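Local coordinates for 1-deoxy-D-xylulose 5-phosphate reductoisomerase (Zymomonas mobilis, PDB 1R0K), which catalyses the NADPH-dependent rearrangement and reduction of 1-deoxy-D-xylulose 5-phosphate to 2-C-methyl-D-erythritol 4-phosphate in the non-mevalonate route to isoprenoids, at residues 112-117 / 137-142; 127-132 / 222-227; 318-323 / 360-365. All coordinates share one frame; numbering follows the deposited sequence.

Contact 1. Residues 112-117 / 137-142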
loop_
_atom_site.group_PDB
_atom_site.type_symbol
_atom_site.label_atom_id
_atom_site.label_comp_id
_atom_site.label_asym_id
_atom_site.label_seq_id
_atom_site.Cartn_x
_atom_site.Cartn_y
_atom_site.Cartn_z
ATOM N N ALA B 112 -5.822 6.313 30.907
ATOM C CA ALA B 112 -6.724 7.417 31.214
ATOM C C ALA B 112 -7.168 8.120 29.932
ATOM O O ALA B 112 -8.356 8.379 29.741
ATOM C CB ALA B 112 -6.044 8.414 32.153
ATOM N N ALA B 113 -6.213 8.430 29.058
ATOM C CA ALA B 113 -6.514 9.089 27.789
ATOM C C ALA B 113 -7.444 8.212 26.942
ATOM O O ALA B 113 -8.418 8.695 26.359
ATOM C CB ALA B 113 -5.222 9.359 27.024
ATOM N N ILE B 114 -7.138 6.921 26.868
ATOM C CA ILE B 114 -7.971 6.009 26.098
ATOM C C ILE B 114 -9.408 6.005 26.623
ATOM O O ILE B 114 -10.357 6.029 25.844
ATOM C CB ILE B 114 -7.407 4.574 26.139
ATOM C CG1 ILE B 114 -6.146 4.499 25.275
ATOM C CG2 ILE B 114 -8.457 3.583 25.656
ATOM C CD1 ILE B 114 -5.436 3.165 25.329
ATOM N N ARG B 115 -9.562 5.997 27.944
ATOM C CA ARG B 115 -10.887 5.983 28.557
ATOM C C ARG B 115 -11.731 7.223 28.252
ATOM O O ARG B 115 -12.957 7.185 28.380
ATOM C CB ARG B 115 -10.759 5.771 30.068
ATOM C CG ARG B 115 -10.451 4.317 30.441
ATOM C CD ARG B 115 -10.151 4.144 31.921
ATOM N NE ARG B 115 -10.152 2.735 32.308
ATOM C CZ ARG B 115 -9.757 2.281 33.495
ATOM N NH1 ARG B 115 -9.324 3.123 34.424
ATOM N NH2 ARG B 115 -9.801 0.980 33.758
ATOM N N LYS B 116 -11.085 8.312 27.832
ATOM C CA LYS B 116 -11.812 9.536 27.492
ATOM C C LYS B 116 -12.534 9.360 26.169
ATOM O O LYS B 116 -13.325 10.208 25.760
ATOM C CB LYS B 116 -10.865 10.735 27.413
ATOM C CG LYS B 116 -10.431 11.254 28.765
ATOM C CD LYS B 116 -11.630 11.718 29.567
ATOM C CE LYS B 116 -11.239 12.080 30.981
ATOM N NZ LYS B 116 -12.415 12.535 31.770
ATOM N N GLY B 117 -12.233 8.260 25.489
ATOM C CA GLY B 117 -12.901 7.948 24.238
ATOM C C GLY B 117 -12.658 8.757 22.981
ATOM O O GLY B 117 -13.377 8.572 22.003
ATOM N N ASP B 137 -9.499 -3.589 25.514
ATOM C CA ASP B 137 -10.822 -3.660 26.128
ATOM C C ASP B 137 -11.314 -2.239 26.425
ATOM O O ASP B 137 -12.490 -1.923 26.231
ATOM C CB ASP B 137 -10.782 -4.461 27.432
ATOM C CG ASP B 137 -10.761 -5.958 27.203
ATOM O OD1 ASP B 137 -11.121 -6.401 26.096
ATOM O OD2 ASP B 137 -10.398 -6.697 28.142
ATOM N N ALA B 138 -10.412 -1.387 26.903
ATOM C CA ALA B 138 -10.769 -0.005 27.212
ATOM C C ALA B 138 -11.203 0.713 25.938
ATOM O O ALA B 138 -12.163 1.478 25.945
ATOM C CB ALA B 138 -9.582 0.718 27.848
ATOM N N VAL B 139 -10.491 0.457 24.848
ATOM C CA VAL B 139 -10.802 1.072 23.562
ATOM C C VAL B 139 -12.215 0.693 23.119
ATOM O O VAL B 139 -13.007 1.552 22.726
ATOM C CB VAL B 139 -9.766 0.637 22.484
ATOM C CG1 VAL B 139 -10.255 0.990 21.092
ATOM C CG2 VAL B 139 -8.429 1.321 22.753
ATOM N N ARG B 140 -12.530 -0.596 23.190
ATOM C CA ARG B 140 -13.849 -1.084 22.799
ATOM C C ARG B 140 -14.935 -0.489 23.686
ATOM O O ARG B 140 -16.007 -0.134 23.208
ATOM C CB ARG B 140 -13.882 -2.617 22.874
ATOM C CG ARG B 140 -15.261 -3.253 22.686
ATOM C CD ARG B 140 -15.135 -4.656 22.097
ATOM N NE ARG B 140 -14.002 -5.397 22.650
ATOM C CZ ARG B 140 -13.151 -6.114 21.920
ATOM N NH1 ARG B 140 -13.303 -6.192 20.603
ATOM N NH2 ARG B 140 -12.137 -6.747 22.501
ATOM N N GLU B 141 -14.648 -0.359 24.976
ATOM C CA GLU B 141 -15.633 0.189 25.894
ATOM C C GLU B 141 -15.922 1.671 25.686
ATOM O O GLU B 141 -17.069 2.103 25.805
ATOM C CB GLU B 141 -15.207 -0.023 27.349
ATOM C CG GLU B 141 -16.218 0.576 28.321
ATOM C CD GLU B 141 -15.893 0.315 29.773
ATOM O OE1 GLU B 141 -15.497 -0.823 30.092
ATOM O OE2 GLU B 141 -16.050 1.241 30.595
ATOM N N HIS B 142 -14.896 2.454 25.374
ATOM C CA HIS B 142 -15.111 3.886 25.204
ATOM C C HIS B 142 -15.143 4.409 23.775
ATOM O O HIS B 142 -15.153 5.617 23.561
ATOM C CB HIS B 142 -14.082 4.670 26.026
ATOM C CG HIS B 142 -14.127 4.363 27.492
ATOM N ND1 HIS B 142 -13.317 3.415 28.081
ATOM C CD2 HIS B 142 -14.914 4.850 28.481
ATOM C CE1 HIS B 142 -13.603 3.333 29.368
ATOM N NE2 HIS B 142 -14.568 4.193 29.636
HETATM O O HOH W 1 -16.072 7.654 21.840
#

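Contact 2. Residues 127-132 / 222-227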
loop_
_atom_site.group_PDB
_atom_site.type_symbol
_atom_site.label_atom_id
_atom_site.label_comp_id
_atom_site.label_asym_id
_atom_site.label_seq_id
_atom_site.Cartn_x
_atom_site.Cartn_y
_atom_site.Cartn_z
ATOM N N SER B 127 1.944 -0.497 26.859
ATOM C CA SER B 127 0.493 -0.503 26.766
ATOM C C SER B 127 -0.048 -1.751 26.076
ATOM O O SER B 127 -1.017 -2.347 26.547
ATOM C CB SER B 127 0.005 0.744 26.026
ATOM O OG SER B 127 0.256 1.910 26.786
ATOM N N LEU B 128 0.569 -2.156 24.971
ATOM C CA LEU B 128 0.090 -3.334 24.254
ATOM C C LEU B 128 0.923 -4.585 24.507
ATOM O O LEU B 128 0.429 -5.705 24.402
ATOM C CB LEU B 128 0.012 -3.042 22.756
ATOM C CG LEU B 128 -0.917 -1.874 22.417
ATOM C CD1 LEU B 128 -0.993 -1.700 20.907
ATOM C CD2 LEU B 128 -2.299 -2.129 23.000
ATOM N N VAL B 129 2.190 -4.398 24.845
ATOM C CA VAL B 129 3.051 -5.537 25.120
ATOM C C VAL B 129 2.684 -6.160 26.460
ATOM O O VAL B 129 2.488 -7.370 26.564
ATOM C CB VAL B 129 4.535 -5.121 25.172
ATOM C CG1 VAL B 129 5.386 -6.284 25.685
ATOM C CG2 VAL B 129 5.004 -4.700 23.793
ATOM N N SER B 130 2.576 -5.323 27.483
ATOM C CA SER B 130 2.277 -5.813 28.820
ATOM C C SER B 130 0.804 -5.774 29.214
ATOM O O SER B 130 0.338 -6.643 29.950
ATOM C CB SER B 130 3.105 -5.026 29.835
ATOM O OG SER B 130 4.485 -5.088 29.499
ATOM N N ALA B 131 0.071 -4.778 28.727
ATOM C CA ALA B 131 -1.343 -4.651 29.065
ATOM C C ALA B 131 -2.255 -4.595 27.837
ATOM O O ALA B 131 -3.304 -3.947 27.868
ATOM C CB ALA B 131 -1.550 -3.410 29.918
ATOM N N GLY B 132 -1.858 -5.282 26.770
ATOM C CA GLY B 132 -2.644 -5.286 25.545
ATOM C C GLY B 132 -4.126 -5.594 25.689
ATOM O O GLY B 132 -4.973 -4.865 25.162
ATOM N N LEU B 222 5.573 -7.832 17.353
ATOM C CA LEU B 222 4.616 -8.848 16.944
ATOM C C LEU B 222 3.479 -8.912 17.953
ATOM O O LEU B 222 2.306 -9.023 17.589
ATOM C CB LEU B 222 5.300 -10.211 16.868
ATOM C CG LEU B 222 4.389 -11.403 16.597
ATOM C CD1 LEU B 222 3.694 -11.238 15.254
ATOM C CD2 LEU B 222 5.220 -12.678 16.619
ATOM N N ILE B 223 3.837 -8.848 19.230
ATOM C CA ILE B 223 2.844 -8.907 20.285
ATOM C C ILE B 223 1.914 -7.710 20.166
ATOM O O ILE B 223 0.697 -7.860 20.202
ATOM C CB ILE B 223 3.517 -8.931 21.670
ATOM C CG1 ILE B 223 4.267 -10.255 21.844
ATOM C CG2 ILE B 223 2.474 -8.762 22.771
ATOM C CD1 ILE B 223 5.071 -10.345 23.118
ATOM N N GLU B 224 2.491 -6.526 20.000
ATOM C CA GLU B 224 1.696 -5.312 19.859
ATOM C C GLU B 224 0.773 -5.396 18.653
ATOM O O GLU B 224 -0.396 -5.012 18.730
ATOM C CB GLU B 224 2.600 -4.099 19.682
ATOM C CG GLU B 224 3.482 -3.775 20.859
ATOM C CD GLU B 224 4.384 -2.593 20.564
ATOM O OE1 GLU B 224 5.468 -2.805 19.969
ATOM O OE2 GLU B 224 3.995 -1.454 20.906
ATOM N N ALA B 225 1.310 -5.886 17.536
ATOM C CA ALA B 225 0.535 -6.012 16.304
ATOM C C ALA B 225 -0.647 -6.948 16.501
ATOM O O ALA B 225 -1.743 -6.714 15.984
ATOM C CB ALA B 225 1.422 -6.526 15.180
ATOM N N PHE B 226 -0.418 -8.019 17.250
ATOM C CA PHE B 226 -1.466 -8.995 17.506
ATOM C C PHE B 226 -2.679 -8.350 18.179
ATOM O O PHE B 226 -3.820 -8.641 17.822
ATOM C CB PHE B 226 -0.918 -10.123 18.383
ATOM C CG PHE B 226 -1.955 -11.134 18.794
ATOM C CD1 PHE B 226 -2.498 -12.020 17.864
ATOM C CD2 PHE B 226 -2.423 -11.180 20.105
ATOM C CE1 PHE B 226 -3.488 -12.928 18.232
ATOM C CE2 PHE B 226 -3.413 -12.080 20.481
ATOM C CZ PHE B 226 -3.942 -12.948 19.541
ATOM N N HIS B 227 -2.436 -7.472 19.147
ATOM C CA HIS B 227 -3.530 -6.811 19.850
ATOM C C HIS B 227 -4.146 -5.693 19.025
ATOM O O HIS B 227 -5.348 -5.484 19.061
ATOM C CB HIS B 227 -3.050 -6.257 21.193
ATOM C CG HIS B 227 -2.882 -7.306 22.245
ATOM N ND1 HIS B 227 -1.647 -7.787 22.631
ATOM C CD2 HIS B 227 -3.796 -7.989 22.975
ATOM C CE1 HIS B 227 -1.811 -8.719 23.554
ATOM N NE2 HIS B 227 -3.105 -8.861 23.779
#

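Contact 3. Residues 318-323 / 360-365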
loop_
_atom_site.group_PDB
_atom_site.type_symbol
_atom_site.label_atom_id
_atom_site.label_comp_id
_atom_site.label_asym_id
_atom_site.label_seq_id
_atom_site.Cartn_x
_atom_site.Cartn_y
_atom_site.Cartn_z
ATOM N N GLY B 318 -0.821 -16.364 25.799
ATOM C CA GLY B 318 -1.591 -15.211 26.223
ATOM C C GLY B 318 -1.441 -14.942 27.705
ATOM O O GLY B 318 -0.391 -15.205 28.291
ATOM N N GLY B 319 -2.495 -14.413 28.315
ATOM C CA GLY B 319 -2.445 -14.118 29.733
ATOM C C GLY B 319 -1.349 -13.127 30.085
ATOM O O GLY B 319 -1.162 -12.116 29.407
ATOM N N ALA B 320 -0.613 -13.425 31.148
ATOM C CA ALA B 320 0.455 -12.547 31.604
ATOM C C ALA B 320 1.812 -12.822 30.962
ATOM O O ALA B 320 2.789 -12.133 31.262
ATOM C CB ALA B 320 0.576 -12.644 33.119
ATOM N N ARG B 321 1.881 -13.819 30.084
ATOM C CA ARG B 321 3.147 -14.173 29.441
ATOM C C ARG B 321 3.889 -13.003 28.792
ATOM O O ARG B 321 5.070 -12.789 29.057
ATOM C CB ARG B 321 2.930 -15.285 28.409
ATOM C CG ARG B 321 3.242 -16.691 28.921
ATOM C CD ARG B 321 2.312 -17.120 30.048
ATOM N NE ARG B 321 2.468 -18.540 30.370
ATOM C CZ ARG B 321 1.693 -19.206 31.224
ATOM N NH1 ARG B 321 0.702 -18.585 31.853
ATOM N NH2 ARG B 321 1.899 -20.499 31.446
ATOM N N PRO B 322 3.213 -12.237 27.924
ATOM C CA PRO B 322 3.894 -11.105 27.286
ATOM C C PRO B 322 4.484 -10.121 28.303
ATOM O O PRO B 322 5.605 -9.651 28.138
ATOM C CB PRO B 322 2.792 -10.485 26.433
ATOM C CG PRO B 322 1.980 -11.699 26.029
ATOM C CD PRO B 322 1.872 -12.436 27.344
ATOM N N ALA B 323 3.731 -9.813 29.356
ATOM C CA ALA B 323 4.223 -8.894 30.373
ATOM C C ALA B 323 5.446 -9.494 31.063
ATOM O O ALA B 323 6.426 -8.794 31.336
ATOM C CB ALA B 323 3.124 -8.600 31.403
ATOM N N ALA B 360 -1.567 -15.202 36.962
ATOM C CA ALA B 360 -2.865 -15.162 36.300
ATOM C C ALA B 360 -2.960 -13.966 35.358
ATOM O O ALA B 360 -2.199 -13.007 35.479
ATOM C CB ALA B 360 -3.976 -15.096 37.348
ATOM N N THR B 361 -3.897 -14.030 34.418
ATOM C CA THR B 361 -4.101 -12.946 33.468
ATOM C C THR B 361 -4.421 -11.659 34.226
ATOM O O THR B 361 -5.222 -11.663 35.157
ATOM C CB THR B 361 -5.274 -13.248 32.517
ATOM O OG1 THR B 361 -5.024 -14.474 31.825
ATOM C CG2 THR B 361 -5.437 -12.128 31.502
ATOM N N PRO B 362 -3.795 -10.540 33.836
ATOM C CA PRO B 362 -4.043 -9.258 34.506
ATOM C C PRO B 362 -5.491 -8.819 34.309
ATOM O O PRO B 362 -6.048 -9.000 33.229
ATOM C CB PRO B 362 -3.072 -8.305 33.807
ATOM C CG PRO B 362 -1.997 -9.203 33.297
ATOM C CD PRO B 362 -2.761 -10.394 32.800
ATOM N N SER B 363 -6.105 -8.249 35.342
ATOM C CA SER B 363 -7.481 -7.781 35.219
ATOM C C SER B 363 -7.526 -6.259 35.365
ATOM O O SER B 363 -8.559 -5.635 35.131
ATOM C CB SER B 363 -8.375 -8.429 36.281
ATOM O OG SER B 363 -8.075 -7.934 37.572
ATOM N N SER B 364 -6.393 -5.671 35.743
ATOM C CA SER B 364 -6.280 -4.223 35.919
ATOM C C SER B 364 -4.813 -3.835 35.772
ATOM O O SER B 364 -3.939 -4.702 35.787
ATOM C CB SER B 364 -6.751 -3.818 37.313
ATOM O OG SER B 364 -5.824 -4.251 38.296
ATOM N N LEU B 365 -4.538 -2.541 35.635
ATOM C CA LEU B 365 -3.157 -2.091 35.512
ATOM C C LEU B 365 -2.394 -2.451 36.784
ATOM O O LEU B 365 -1.188 -2.714 36.745
ATOM C CB LEU B 365 -3.086 -0.575 35.273
ATOM C CG LEU B 365 -3.453 -0.071 33.873
ATOM C CD1 LEU B 365 -3.242 1.438 33.802
ATOM C CD2 LEU B 365 -2.597 -0.782 32.828
#

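Contact 1. Residues 112-117 / 137-142
The imidazole of His142 lies across the backbone and the first side-chain carbons of Arg115, joining the C-terminal parts of helices 107-115 and 132-142. These helices lead into strands 119-122 and 145-148, neighbours in the parallel sheet of the Rossmann-like NADPH-binding domain, so the contact packs two successive beta-alpha-beta crossovers together. Arg115 O sits above one ring face, offset toward the rim and 3.0 Å from His142 CD2. The CH group of Arg115 CA makes a CH-pi contact with the same ring, 3.8 Å from its centroid and over the face. With Arg115 CG placed beside the backbone N (chi1 -76°), the start of the side chain passes close to the imidazole, and CG comes 3.5 Å from His142 CE1. The rest of the arginine chain runs on extended, leaving its guanidinium plane turned 60° from the ring. Glu141 CG lies over the rim of the opposite face. Rotation of the ring is restrained by a hydrogen bond from His142 ND1 to Ala138 O, 3.1 Å long, and the backbone N of His142 reaches that carbonyl oxygen from the other face of its plane. Deeper in, Ile114 CG2 rests against Ala138 CB and, at 3.7 Å, against Val139 CG2. Ile114 O is hydrogen-bonded to Thr144, just beyond the second helix. At the far end Gly117, with positive phi, turns the chain out of its helix and brings its CA 3.3 Å from His142 O. A water lies 2.9 Å from Gly117 O and 2.8 Å from His142 O.

Contact 2. Residues 127-132 / 222-227
His227 ND1 has two backbone carbonyl oxygens near it. One is Ile223 O in its own helix, which accepts a weak hydrogen bond of 3.4 Å from ND1, bent to 138°. The other is Leu128 O of the facing segment, also 3.4 Å from His227 ND1. The imidazole itself is sandwiched: the CA of Gly132 stands over the centre of one face in a CH-pi contact, 3.8 Å from the centroid and only 5° off the ring normal, while Phe226 CD2 covers the opposite face. Having no side chain, Gly132 lets the ring lie directly against its backbone at the start of helix 132-142.

One turn back along helix 216-229, Glu224 uses its aliphatic part. Its CG lies 3.4 Å from Val129 CG2 and 4.0 Å from Leu128 CB, and the two side chains Val129 and Glu224 pass at a slant. Ile223 has its CG2 branch anti to the backbone N, which directs that methyl to Val129 CA at 4.0 Å. The contact joins the segment following Lys125 and Glu126, predicted to bind substrate and NADPH, to the helix bearing Glu221, a predicted manganese ligand. It is buried and largely apolar: a CH-pi contact and the packing of methyl and methylene groups dominate, so the joint between the helix-turn segment 127-132 and helix 216-229 probably owes its cohesion more to shape fit than to strong polar bonds.

Contact 3. Residues 318-323 / 360-365
Thr361 lies against the backbone of Gly319, where a tight turn joins helices 307-317 and 321-337 of the helical C-terminal domain. Starting at the branch point, Thr361 CB is 4.1 Å from Gly319 CA. The hydroxyl is turned anti to the carbonyl carbon (chi1 -58°), and its OG1 comes nearest, 3.3 Å from that same CA. The methyl, CG2, takes the remaining branch and meets Gly319 CA at 4.0 Å. All three atoms of the side chain therefore converge on a single glycine carbon, and the absence of a side chain on Gly319 eases this close approach.

Gly319 has positive phi and belongs to a type II' beta turn running from Gly318 to Arg321, closed by a backbone hydrogen bond of 3.2 Å from Arg321 N to Gly318 O. This turn delivers Ala320 to the other segment. Its methyl, CB, packs 3.7 Å from Ala360 O and 4.0 Å from Pro362 CD, the ring carbon next to the proline nitrogen. Ile371 of helix 365-385 touches both Ala320 and Pro362, and Val368 adds to the support of the proline.

Beyond the contact, Ser364 occupies the N-cap of helix 365-385, its OG making a weak hydrogen bond to Asp367 N, while Ser363 OG bonds to the carboxylate of the same aspartate. Across the contact itself no hydrogen bond forms, and the interface is small. The turn and the linker thus meet by van der Waals packing, the Ala320 methyl against the Pro362 ring and the Thr361 side chain against the bare backbone of Gly319, at the surface side of the helical domain.

From the N terminus, the chain opens contact 1 at 112-117, then contact 2 at 127-132, before 137-142 closes contact 1 around a 19-residue connection that holds strand 119-122, helix 126-129 and the start of helix 132-142. Contact 2 closes only at 222-227, so the two cross. Contact 1 stays among the helices of the nucleotide-binding sheet, whereas contact 2 carries the chain across to helix 216-229, which carries predicted substrate and metal ligands. Contact 3 follows both in series, closing the loop from 318-323 to 360-365 round helices 321-337 and 345-356. It touches contact 2 directly, through Pro322 against Ile223 and Leu365 against Ala131, so the helical C-terminal domain abuts that inter-region joint.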